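Local coordinates for protein metallo-carboxypeptidase (Pseudomonas aeruginosa, PDB 4A39) that probably acts as a zinc-dependent M14 metallocarboxypeptidase of the cytosolic type, removing residues from the C-terminal ends of peptides or proteins, at residues 172-177 with 213-218; 144-149 with 159-164; 187-192 with 370-375; 271-276 with 344-349. All coordinates share one frame; numbering follows the deposited sequence.

Contact 1: residues 172-177 with 213-218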
# COMPACT_ATOMS: atom_id res chain seq x y z
N LYS A 172 -20.32 -3.66 -9.15
CA LYS A 172 -19.70 -3.04 -7.97
C LYS A 172 -18.23 -3.42 -7.95
O LYS A 172 -17.89 -4.58 -7.72
CB LYS A 172 -20.36 -3.54 -6.68
CG LYS A 172 -21.83 -3.19 -6.55
CD LYS A 172 -22.68 -3.95 -7.55
CE LYS A 172 -22.88 -5.39 -7.13
NZ LYS A 172 -23.80 -6.08 -8.09
N LEU A 173 -17.36 -2.45 -8.20
CA LEU A 173 -15.92 -2.70 -8.23
C LEU A 173 -15.27 -2.17 -6.96
O LEU A 173 -15.23 -0.96 -6.73
CB LEU A 173 -15.30 -2.04 -9.46
CG LEU A 173 -16.06 -2.20 -10.78
CD1 LEU A 173 -15.22 -1.60 -11.89
CD2 LEU A 173 -16.36 -3.66 -11.07
N TRP A 174 -14.75 -3.09 -6.15
CA TRP A 174 -14.11 -2.73 -4.88
C TRP A 174 -12.60 -2.68 -4.89
O TRP A 174 -11.92 -3.57 -5.41
CB TRP A 174 -14.54 -3.71 -3.79
CG TRP A 174 -15.99 -3.65 -3.42
CD1 TRP A 174 -17.06 -4.01 -4.20
CD2 TRP A 174 -16.53 -3.23 -2.17
NE1 TRP A 174 -18.23 -3.84 -3.50
CE2 TRP A 174 -17.93 -3.36 -2.25
CE3 TRP A 174 -15.95 -2.75 -0.98
CZ2 TRP A 174 -18.78 -3.04 -1.18
CZ3 TRP A 174 -16.79 -2.43 0.08
CH2 TRP A 174 -18.19 -2.57 -0.03
N VAL A 175 -12.07 -1.63 -4.27
CA VAL A 175 -10.63 -1.45 -4.14
C VAL A 175 -10.35 -0.93 -2.73
O VAL A 175 -10.85 0.14 -2.36
CB VAL A 175 -10.09 -0.42 -5.14
CG1 VAL A 175 -8.57 -0.32 -5.02
CG2 VAL A 175 -10.48 -0.82 -6.55
N ILE A 176 -9.59 -1.69 -1.95
CA ILE A 176 -9.22 -1.28 -0.60
C ILE A 176 -7.70 -1.24 -0.50
O ILE A 176 -7.00 -1.99 -1.20
CB ILE A 176 -9.82 -2.22 0.49
CG1 ILE A 176 -9.14 -3.59 0.44
CG2 ILE A 176 -11.33 -2.36 0.27
CD1 ILE A 176 -9.60 -4.51 1.55
N ALA A 177 -7.18 -0.39 0.38
CA ALA A 177 -5.74 -0.24 0.49
C ALA A 177 -5.14 -0.15 1.88
O ALA A 177 -5.80 0.24 2.85
CB ALA A 177 -5.31 0.98 -0.31
N ASP A 213 -19.95 1.02 -10.62
CA ASP A 213 -19.73 1.99 -9.56
C ASP A 213 -18.46 1.53 -8.86
O ASP A 213 -18.17 0.33 -8.81
CB ASP A 213 -20.86 1.98 -8.53
CG ASP A 213 -22.18 2.48 -9.08
OD1 ASP A 213 -22.18 3.17 -10.11
OD2 ASP A 213 -23.22 2.19 -8.45
N LEU A 214 -17.71 2.47 -8.31
CA LEU A 214 -16.49 2.12 -7.60
C LEU A 214 -16.70 2.27 -6.10
O LEU A 214 -17.26 3.26 -5.64
CB LEU A 214 -15.33 3.01 -8.04
CG LEU A 214 -15.08 3.12 -9.54
CD1 LEU A 214 -13.89 4.02 -9.78
CD2 LEU A 214 -14.84 1.74 -10.15
N TYR A 215 -16.27 1.25 -5.35
CA TYR A 215 -16.36 1.24 -3.89
C TYR A 215 -14.90 1.28 -3.45
O TYR A 215 -14.16 0.31 -3.63
CB TYR A 215 -17.05 -0.03 -3.41
CG TYR A 215 -18.54 -0.05 -3.69
CD1 TYR A 215 -19.02 -0.21 -4.99
CD2 TYR A 215 -19.47 0.11 -2.66
CE1 TYR A 215 -20.39 -0.21 -5.26
CE2 TYR A 215 -20.84 0.10 -2.92
CZ TYR A 215 -21.29 -0.06 -4.22
OH TYR A 215 -22.65 -0.08 -4.48
N LEU A 216 -14.50 2.41 -2.86
CA LEU A 216 -13.11 2.62 -2.47
C LEU A 216 -12.85 2.87 -1.00
O LEU A 216 -13.56 3.65 -0.36
CB LEU A 216 -12.57 3.83 -3.25
CG LEU A 216 -12.90 3.94 -4.74
CD1 LEU A 216 -12.46 5.30 -5.25
CD2 LEU A 216 -12.21 2.82 -5.50
N VAL A 217 -11.82 2.22 -0.47
CA VAL A 217 -11.41 2.41 0.92
C VAL A 217 -9.94 2.82 0.86
O VAL A 217 -9.06 1.97 0.78
CB VAL A 217 -11.52 1.12 1.76
CG1 VAL A 217 -10.98 1.38 3.16
CG2 VAL A 217 -12.98 0.67 1.84
N PRO A 218 -9.66 4.14 0.88
CA PRO A 218 -8.30 4.69 0.82
C PRO A 218 -7.31 4.16 1.85
O PRO A 218 -6.12 4.03 1.55
CB PRO A 218 -8.53 6.19 0.96
CG PRO A 218 -9.85 6.37 0.27
CD PRO A 218 -10.66 5.22 0.82
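Trp174 and Tyr215 are neighbours in the central mixed sheet of the metallocarboxypeptidase domain, on two parallel strands joined by a beta-alpha-beta crossover that passes through helices 185-196 and 203-211. Five backbone hydrogen bonds tie the strands in register: Leu173 N gives to Asp213 O, Tyr215 N to Leu173 O, Val175 N to Tyr215 O, Val217 N to Val175 O and Ala177 N to Val217 O. The aromatic pair dominates one face. Tyr215 CB rests over the five-membered ring of Trp174, 3.6 Å from its centroid, and the phenol ring continues outward as an offset stack with the planes 14° apart. Similar first torsions (chi1 -66° for Trp174, -72° for Tyr215) send both side chains out on this same face, where the rings overlap with planes nearly parallel although the two side chains run in different directions. Each ring is held at its polar atom too, Trp174 NE1 by Gly265 O and Tyr215 OH by Arg162. Alongside the phenol runs the aliphatic part of Lys172, its CG 3.6 Å from Tyr215 CE1, while its amine goes on to Asp267. On the other face Leu173 CD1 meets Leu214 CD2 at 3.8 Å, and Val175 CB meets Leu216 CD2 at 3.9 Å. Helix 185-196 packs there, Met190 against Val175 and Ile194 against Leu216, while strands 268-275 and 157-163 flank the pair within the sheet.

Contact 2: residues 144-149 with 159-164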
# COMPACT_ATOMS: atom_id res chain seq x y z
N VAL A 144 -19.12 11.37 -6.55
CA VAL A 144 -18.46 10.77 -5.40
C VAL A 144 -19.12 11.15 -4.08
O VAL A 144 -19.39 12.32 -3.81
CB VAL A 144 -16.97 11.18 -5.33
CG1 VAL A 144 -16.28 10.46 -4.18
CG2 VAL A 144 -16.28 10.86 -6.65
N GLU A 145 -19.38 10.14 -3.25
CA GLU A 145 -20.01 10.36 -1.96
C GLU A 145 -19.45 9.39 -0.93
O GLU A 145 -18.93 8.33 -1.28
CB GLU A 145 -21.52 10.16 -2.06
CG GLU A 145 -22.26 11.30 -2.72
CD GLU A 145 -23.74 11.01 -2.88
OE1 GLU A 145 -24.33 10.38 -1.97
OE2 GLU A 145 -24.32 11.41 -3.91
N ARG A 146 -19.54 9.76 0.35
CA ARG A 146 -19.07 8.87 1.40
C ARG A 146 -20.25 7.96 1.70
O ARG A 146 -21.22 8.36 2.36
CB ARG A 146 -18.67 9.65 2.66
CG ARG A 146 -17.91 8.78 3.65
CD ARG A 146 -17.59 9.51 4.95
NE ARG A 146 -18.79 9.71 5.76
CZ ARG A 146 -18.78 10.19 7.00
NH1 ARG A 146 -17.63 10.52 7.58
NH2 ARG A 146 -19.92 10.31 7.67
N LEU A 147 -20.18 6.73 1.20
CA LEU A 147 -21.25 5.75 1.38
C LEU A 147 -21.42 5.31 2.83
O LEU A 147 -22.54 5.24 3.34
CB LEU A 147 -20.98 4.52 0.51
CG LEU A 147 -22.06 3.44 0.58
CD1 LEU A 147 -23.39 4.01 0.13
CD2 LEU A 147 -21.66 2.26 -0.29
N ALA A 148 -20.31 5.02 3.48
CA ALA A 148 -20.33 4.57 4.87
C ALA A 148 -19.01 4.93 5.54
O ALA A 148 -18.07 5.35 4.89
CB ALA A 148 -20.53 3.06 4.91
N VAL A 149 -18.96 4.76 6.86
CA VAL A 149 -17.75 5.06 7.60
C VAL A 149 -17.59 4.08 8.76
O VAL A 149 -18.52 3.87 9.55
CB VAL A 149 -17.75 6.53 8.13
CG1 VAL A 149 -18.88 6.73 9.13
CG2 VAL A 149 -16.41 6.86 8.74
N GLU A 159 -13.19 5.57 5.97
CA GLU A 159 -14.16 5.98 4.96
C GLU A 159 -14.32 5.01 3.80
O GLU A 159 -13.34 4.48 3.28
CB GLU A 159 -13.80 7.35 4.38
CG GLU A 159 -13.78 8.47 5.41
CD GLU A 159 -12.39 8.78 5.92
OE1 GLU A 159 -11.56 7.85 5.97
OE2 GLU A 159 -12.13 9.95 6.27
N LEU A 160 -15.57 4.79 3.40
CA LEU A 160 -15.90 3.95 2.25
C LEU A 160 -16.53 4.92 1.26
O LEU A 160 -17.63 5.44 1.50
CB LEU A 160 -16.91 2.86 2.62
CG LEU A 160 -17.53 2.09 1.45
CD1 LEU A 160 -16.44 1.52 0.55
CD2 LEU A 160 -18.42 0.97 1.98
N LEU A 161 -15.83 5.18 0.16
CA LEU A 161 -16.33 6.11 -0.85
C LEU A 161 -16.96 5.35 -2.00
O LEU A 161 -16.52 4.25 -2.34
CB LEU A 161 -15.18 6.96 -1.40
CG LEU A 161 -14.29 7.67 -0.38
CD1 LEU A 161 -13.14 8.35 -1.10
CD2 LEU A 161 -15.11 8.67 0.42
N ARG A 162 -18.01 5.91 -2.59
CA ARG A 162 -18.65 5.28 -3.73
C ARG A 162 -18.73 6.25 -4.89
O ARG A 162 -19.15 7.40 -4.73
CB ARG A 162 -20.07 4.77 -3.40
CG ARG A 162 -20.78 4.18 -4.64
CD ARG A 162 -21.97 3.31 -4.29
NE ARG A 162 -23.10 4.06 -3.78
CZ ARG A 162 -24.26 3.52 -3.43
NH1 ARG A 162 -24.44 2.21 -3.55
NH2 ARG A 162 -25.25 4.28 -2.97
N VAL A 163 -18.29 5.79 -6.06
CA VAL A 163 -18.32 6.60 -7.27
C VAL A 163 -19.46 6.03 -8.11
O VAL A 163 -19.39 4.89 -8.58
CB VAL A 163 -16.99 6.48 -8.05
CG1 VAL A 163 -17.00 7.44 -9.23
CG2 VAL A 163 -15.82 6.77 -7.13
N ARG A 164 -20.53 6.81 -8.26
CA ARG A 164 -21.69 6.38 -9.03
C ARG A 164 -22.18 7.56 -9.86
O ARG A 164 -22.65 8.56 -9.32
CB ARG A 164 -22.80 5.92 -8.07
CG ARG A 164 -24.10 5.47 -8.72
CD ARG A 164 -25.03 4.86 -7.66
NE ARG A 164 -26.36 4.50 -8.17
CZ ARG A 164 -26.62 3.42 -8.92
NH1 ARG A 164 -25.65 2.59 -9.25
NH2 ARG A 164 -27.86 3.19 -9.33
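Leu147 and Arg162 meet beside a classic beta bulge in the hairpin formed by strands 144-151 and 157-163. Leu147 and Ala148 both face Leu160, and Leu160 O receives two weak bonds, from Leu147 N at 2.9 Å but bent, and from Ala148 N at 3.4 Å. Before the bulge the pairing is regular: Glu145 and Arg162 exchange two backbone hydrogen bonds, Arg162 N to Glu145 O being 2.9 Å. After it, Leu160 N returns to Ala148 O at 3.0 Å. The extra residue turns Leu147 toward the partner strand, where the packing is tight. Its CD1 lies over one face of the Arg162 guanidinium, 3.6 Å from NH2 and displaced toward the rim, and its CD2 reaches Leu160 CD2. The CG of Arg162 lies opposite its backbone N (chi1 176°), and the chain then bends at chi3. Tyr215 and His264 also pack on Leu147, and Arg162 NH1 is bonded to Tyr215 OH. Glu145 is solvent-exposed on this Arg162 face, its OE1 6.2 Å from Arg162 NH2.

The other face is packed where Val144 CG2 lies beside Val163 CG2 and helix 128-138 covers Val144 and Leu161. Its Arg146/Glu159 end is looser. Arg146 CD merely brushes Glu159 CG at 4.0 Å, and their charged ends stay apart, with Arg146 NH1 5.7 Å from Glu159 OE2; Glu159 instead bonds His131. Opposite charges lie near each other between the two strands without their charged atoms meeting, so any attraction is probably mild, and cohesion appears to rest mainly on backbone bonds, apolar packing and aliphatic contact with a flat cation.

Contact 3: residues 187-192 with 370-375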
# COMPACT_ATOMS: atom_id res chain seq x y z
N GLU A 187 -1.77 3.58 -0.30
CA GLU A 187 -2.67 4.73 -0.38
C GLU A 187 -2.23 5.69 -1.49
O GLU A 187 -3.06 6.42 -2.04
CB GLU A 187 -2.80 5.45 0.98
CG GLU A 187 -3.74 6.66 0.90
CD GLU A 187 -4.48 6.95 2.20
OE1 GLU A 187 -3.95 6.68 3.29
OE2 GLU A 187 -5.61 7.49 2.12
N TRP A 188 -0.94 5.69 -1.84
CA TRP A 188 -0.50 6.55 -2.95
C TRP A 188 -1.23 6.07 -4.20
O TRP A 188 -1.70 6.88 -5.01
CB TRP A 188 1.02 6.45 -3.16
CG TRP A 188 1.81 7.31 -2.22
CD1 TRP A 188 2.57 6.91 -1.16
CD2 TRP A 188 1.92 8.74 -2.26
NE1 TRP A 188 3.14 7.99 -0.54
CE2 TRP A 188 2.76 9.13 -1.20
CE3 TRP A 188 1.38 9.73 -3.10
CZ2 TRP A 188 3.08 10.47 -0.94
CZ3 TRP A 188 1.70 11.07 -2.85
CH2 TRP A 188 2.55 11.42 -1.77
N PHE A 189 -1.34 4.76 -4.34
CA PHE A 189 -2.05 4.14 -5.47
C PHE A 189 -3.49 4.67 -5.50
O PHE A 189 -4.02 5.03 -6.55
CB PHE A 189 -2.03 2.61 -5.30
CG PHE A 189 -2.88 1.84 -6.30
CD1 PHE A 189 -4.26 1.77 -6.15
CD2 PHE A 189 -2.28 1.14 -7.34
CE1 PHE A 189 -5.04 1.00 -7.02
CE2 PHE A 189 -3.05 0.36 -8.22
CZ PHE A 189 -4.43 0.29 -8.06
N MET A 190 -4.12 4.74 -4.33
CA MET A 190 -5.49 5.23 -4.23
C MET A 190 -5.60 6.70 -4.61
O MET A 190 -6.58 7.12 -5.21
CB MET A 190 -6.02 5.01 -2.81
CG MET A 190 -6.02 3.56 -2.35
SD MET A 190 -7.05 2.47 -3.38
CE MET A 190 -8.68 2.89 -2.78
N GLU A 191 -4.59 7.50 -4.25
CA GLU A 191 -4.61 8.92 -4.60
C GLU A 191 -4.61 9.10 -6.12
O GLU A 191 -5.31 9.96 -6.65
CB GLU A 191 -3.41 9.66 -3.99
CG GLU A 191 -3.34 11.14 -4.38
CD GLU A 191 -2.22 11.89 -3.69
OE1 GLU A 191 -2.18 11.89 -2.45
OE2 GLU A 191 -1.38 12.49 -4.40
N GLY A 192 -3.84 8.28 -6.82
CA GLY A 192 -3.78 8.37 -8.27
C GLY A 192 -5.11 8.00 -8.89
O GLY A 192 -5.59 8.64 -9.83
N LYS A 370 0.77 6.21 -7.93
CA LYS A 370 -0.40 6.95 -8.40
C LYS A 370 -0.70 6.59 -9.85
O LYS A 370 -1.85 6.39 -10.23
CB LYS A 370 -0.16 8.46 -8.30
CG LYS A 370 -0.13 8.99 -6.87
CD LYS A 370 0.13 10.49 -6.80
CE LYS A 370 -0.99 11.29 -7.44
NZ LYS A 370 -0.78 12.74 -7.20
N ARG A 371 0.35 6.49 -10.66
CA ARG A 371 0.20 6.16 -12.08
C ARG A 371 -0.36 4.76 -12.26
O ARG A 371 -1.21 4.52 -13.13
CB ARG A 371 1.54 6.29 -12.81
CG ARG A 371 1.41 6.52 -14.31
CD ARG A 371 2.15 5.47 -15.14
NE ARG A 371 3.56 5.34 -14.80
CZ ARG A 371 4.47 6.30 -14.94
NH1 ARG A 371 4.13 7.49 -15.42
NH2 ARG A 371 5.74 6.07 -14.61
N LEU A 372 0.11 3.81 -11.46
CA LEU A 372 -0.38 2.44 -11.56
C LEU A 372 -1.88 2.43 -11.26
O LEU A 372 -2.64 1.68 -11.88
CB LEU A 372 0.37 1.52 -10.59
CG LEU A 372 -0.02 0.04 -10.65
CD1 LEU A 372 0.39 -0.57 -11.99
CD2 LEU A 372 0.65 -0.71 -9.51
N GLY A 373 -2.30 3.26 -10.31
CA GLY A 373 -3.71 3.32 -9.97
C GLY A 373 -4.52 3.77 -11.17
O GLY A 373 -5.61 3.25 -11.44
N GLN A 374 -3.99 4.73 -11.91
CA GLN A 374 -4.68 5.23 -13.09
C GLN A 374 -4.68 4.19 -14.22
O GLN A 374 -5.66 4.08 -14.96
CB GLN A 374 -4.03 6.53 -13.55
CG GLN A 374 -4.14 7.63 -12.50
CD GLN A 374 -3.51 8.94 -12.95
OE1 GLN A 374 -2.32 9.00 -13.24
NE2 GLN A 374 -4.32 9.99 -12.99
N ASP A 375 -3.60 3.42 -14.34
CA ASP A 375 -3.54 2.41 -15.39
C ASP A 375 -4.46 1.24 -15.07
O ASP A 375 -4.96 0.57 -15.97
CB ASP A 375 -2.10 1.93 -15.61
CG ASP A 375 -1.21 3.00 -16.22
OD1 ASP A 375 -1.73 3.83 -17.01
OD2 ASP A 375 0.00 3.01 -15.94
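Gly192 and Gly373 bring helices 185-196 and 366-383 together on one side of the central sheet of this alpha/beta fold, the axes passing 6.5 Å apart with their directions at 54°. Neither glycine has a side chain to hold the helices apart, so backbone meets backbone: Gly192 CA makes a CA-H...O contact of 3.4 Å with Lys370 O.

Apolar contact comes from Phe189. Gly373 CA sits over one face of its ring, 3.6 Å from the centroid and close to the ring normal, a CH-pi contact, while Leu372 CG comes within 3.9 Å of Phe189 CE2. Met349 of the sheet backs both Phe189 and Leu372.

The charged contact is one salt bridge, Lys370 NZ to Glu191 OE2 at 2.9 Å, using the anti lone pair of that oxygen. Glu195 also binds the lysine amine, and the other carboxylate oxygen of Glu191 is taken by Arg130 and Tyr126, so each of the two opposite charges has further partners. A bend at chi3 (64°) turns the lysine chain up to the glutamate, past the edge of the Trp188 ring, and nearer its backbone, Lys370 CG comes within 3.2 Å of Trp188 O.

Contact 4: residues 271-276 with 344-349. With ZN (zinc ion), chain C; GEM ((2-guanidinoethylmercapto)succinic acid), chain D.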
# COMPACT_ATOMS: atom_id res chain seq x y z
N ASP A 271 -7.05 -5.69 -3.61
CA ASP A 271 -6.49 -5.41 -2.28
C ASP A 271 -5.07 -4.90 -2.55
O ASP A 271 -4.21 -5.65 -2.98
CB ASP A 271 -6.50 -6.72 -1.48
CG ASP A 271 -6.09 -6.54 -0.03
OD1 ASP A 271 -6.16 -5.40 0.49
OD2 ASP A 271 -5.72 -7.55 0.60
N ILE A 272 -4.85 -3.61 -2.29
CA ILE A 272 -3.56 -2.98 -2.57
C ILE A 272 -2.52 -3.11 -1.45
O ILE A 272 -2.75 -2.66 -0.32
CB ILE A 272 -3.74 -1.49 -2.92
CG1 ILE A 272 -4.94 -1.31 -3.86
CG2 ILE A 272 -2.48 -0.96 -3.60
CD1 ILE A 272 -4.87 -2.12 -5.16
N HIS A 273 -1.38 -3.72 -1.79
CA HIS A 273 -0.28 -3.98 -0.86
C HIS A 273 1.09 -3.59 -1.43
O HIS A 273 1.20 -3.11 -2.55
CB HIS A 273 -0.21 -5.48 -0.53
CG HIS A 273 -1.36 -6.01 0.27
ND1 HIS A 273 -1.23 -6.36 1.59
CD2 HIS A 273 -2.64 -6.29 -0.08
CE1 HIS A 273 -2.38 -6.84 2.03
NE2 HIS A 273 -3.25 -6.81 1.03
N GLY A 274 2.12 -3.84 -0.63
CA GLY A 274 3.49 -3.58 -1.04
C GLY A 274 4.34 -4.74 -0.58
O GLY A 274 4.12 -5.28 0.51
N ASP A 275 5.31 -5.15 -1.40
CA ASP A 275 6.18 -6.26 -1.04
C ASP A 275 7.61 -5.77 -0.86
O ASP A 275 8.17 -5.11 -1.74
CB ASP A 275 6.17 -7.35 -2.11
CG ASP A 275 6.94 -8.59 -1.69
OD1 ASP A 275 6.40 -9.38 -0.88
OD2 ASP A 275 8.09 -8.76 -2.14
N GLU A 276 8.19 -6.10 0.29
CA GLU A 276 9.54 -5.69 0.64
C GLU A 276 10.65 -6.32 -0.19
O GLU A 276 11.60 -5.64 -0.59
CB GLU A 276 9.80 -6.01 2.13
CG GLU A 276 8.86 -5.28 3.11
CD GLU A 276 7.58 -6.05 3.42
OE1 GLU A 276 7.18 -6.94 2.65
OE2 GLU A 276 6.95 -5.73 4.46
N ALA A 344 -10.55 -11.31 -8.32
CA ALA A 344 -9.92 -10.72 -7.14
C ALA A 344 -8.41 -10.88 -7.18
O ALA A 344 -7.90 -11.95 -7.50
CB ALA A 344 -10.47 -11.38 -5.88
N PHE A 345 -7.71 -9.81 -6.83
CA PHE A 345 -6.25 -9.81 -6.81
C PHE A 345 -5.68 -9.04 -5.63
O PHE A 345 -6.31 -8.12 -5.10
CB PHE A 345 -5.68 -9.10 -8.04
CG PHE A 345 -5.65 -9.91 -9.30
CD1 PHE A 345 -4.83 -11.02 -9.42
CD2 PHE A 345 -6.39 -9.50 -10.41
CE1 PHE A 345 -4.73 -11.71 -10.63
CE2 PHE A 345 -6.30 -10.19 -11.62
CZ PHE A 345 -5.47 -11.29 -11.72
N THR A 346 -4.47 -9.43 -5.24
CA THR A 346 -3.74 -8.71 -4.22
C THR A 346 -2.74 -8.02 -5.15
O THR A 346 -2.01 -8.70 -5.87
CB THR A 346 -2.96 -9.65 -3.28
OG1 THR A 346 -3.89 -10.41 -2.49
CG2 THR A 346 -2.07 -8.83 -2.36
N ILE A 347 -2.74 -6.69 -5.18
CA ILE A 347 -1.81 -5.96 -6.03
C ILE A 347 -0.58 -5.66 -5.18
O ILE A 347 -0.70 -5.16 -4.06
CB ILE A 347 -2.42 -4.63 -6.56
CG1 ILE A 347 -3.65 -4.92 -7.43
CG2 ILE A 347 -1.38 -3.86 -7.36
CD1 ILE A 347 -3.35 -5.75 -8.67
N GLU A 348 0.60 -5.95 -5.72
CA GLU A 348 1.84 -5.75 -4.99
C GLU A 348 2.83 -4.82 -5.67
O GLU A 348 3.29 -5.09 -6.78
CB GLU A 348 2.52 -7.09 -4.75
CG GLU A 348 1.74 -8.09 -3.91
CD GLU A 348 1.73 -7.74 -2.44
OE1 GLU A 348 2.53 -6.88 -2.02
OE2 GLU A 348 0.92 -8.34 -1.70
N MET A 349 3.16 -3.72 -5.00
CA MET A 349 4.14 -2.76 -5.51
C MET A 349 5.39 -2.92 -4.64
O MET A 349 5.30 -3.18 -3.44
CB MET A 349 3.60 -1.34 -5.42
CG MET A 349 2.48 -1.04 -6.42
SD MET A 349 1.69 0.54 -6.05
CE MET A 349 0.54 0.02 -4.74
ZN ZN C . 0.55 -6.28 2.80
C8 GEM D . 0.27 -10.77 1.46
S7 GEM D . -1.13 -9.98 0.58
C6 GEM D . -1.59 -11.31 -0.59
C5 GEM D . -0.43 -12.22 -1.01
N3 GEM D . -0.02 -13.08 0.11
C1 GEM D . -0.18 -14.40 0.01
N4 GEM D . -0.72 -14.91 -1.09
N2 GEM D . 0.18 -15.20 1.01
C9 GEM D . 0.01 -10.86 2.96
O14 GEM D . -1.11 -10.50 3.38
O15 GEM D . 0.95 -11.28 3.67
C10 GEM D . 1.58 -10.03 1.18
C11 GEM D . 1.54 -8.58 1.67
O12 GEM D . 1.85 -7.69 0.85
O13 GEM D . 1.21 -8.40 2.86
O HOH W 1 -5.35 -10.27 0.14
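The thioether sulfur S7 of the bound (2-guanidinoethylmercapto)succinic acid sits over the centre of the His273 ring while pressing on Thr346 CG2 at 3.3 Å, so the two strands share one ligand atom. The same imidazole is held at both nitrogens. ND1 binds the zinc ion at 2.2 Å, and NE2 donates to Asp271 OD2 at 2.6 Å. That OD2 lies in the imidazole plane, whereas the N-H reaches it from above the carboxylate plane, 64° out of it. Asp271 is thus a second-shell residue that probably helps fix the ring's rotation; a water links its OD2 to Thr346 OG1. Ligand O13 binds the metal at 2.2 Å, and His180 and Glu183 complete the site. These are neighbouring parallel strands of the central sheet of an M14 carboxypeptidase, with backbone bonds such as His273 N to Ile347 O (2.8 Å). Glu348, the predicted proton donor/acceptor, shares the ligand face with His273: its chain, bent at chi2 (-74°), brings OE2 to 2.8 Å from ligand O12 and 3.3 Å from His273 CB. On the reverse face, Ile272 packs CD1 beside Ile347 CB and CG2 tightly against Met349 CE at 3.4 Å, with Phe189 of helix 185-196 against both Ile272 and Met349.

Contacts 1, 2 and 4 lie on one mixed sheet: contact 2 at its outer hairpin, contact 1 next to it, and contact 4 further on, at the zinc site. Centres are about 9 Å apart between contacts 1 and 2, 14 Å between 1 and 4, and 22 Å between 2 and 4. Contact 3 packs helices against this sheet, touching contact 1 through Met190 and contact 4 through Phe189 and Leu372. Along the chain contact 2 closes before contact 1 opens; contacts 1 and 3 interleave; contact 4 is nested within the loop closed by contact 3. Only contact 4 holds a zinc ligand; contacts 1 and 3 pack next to it, and the hairpin is remote from the metal.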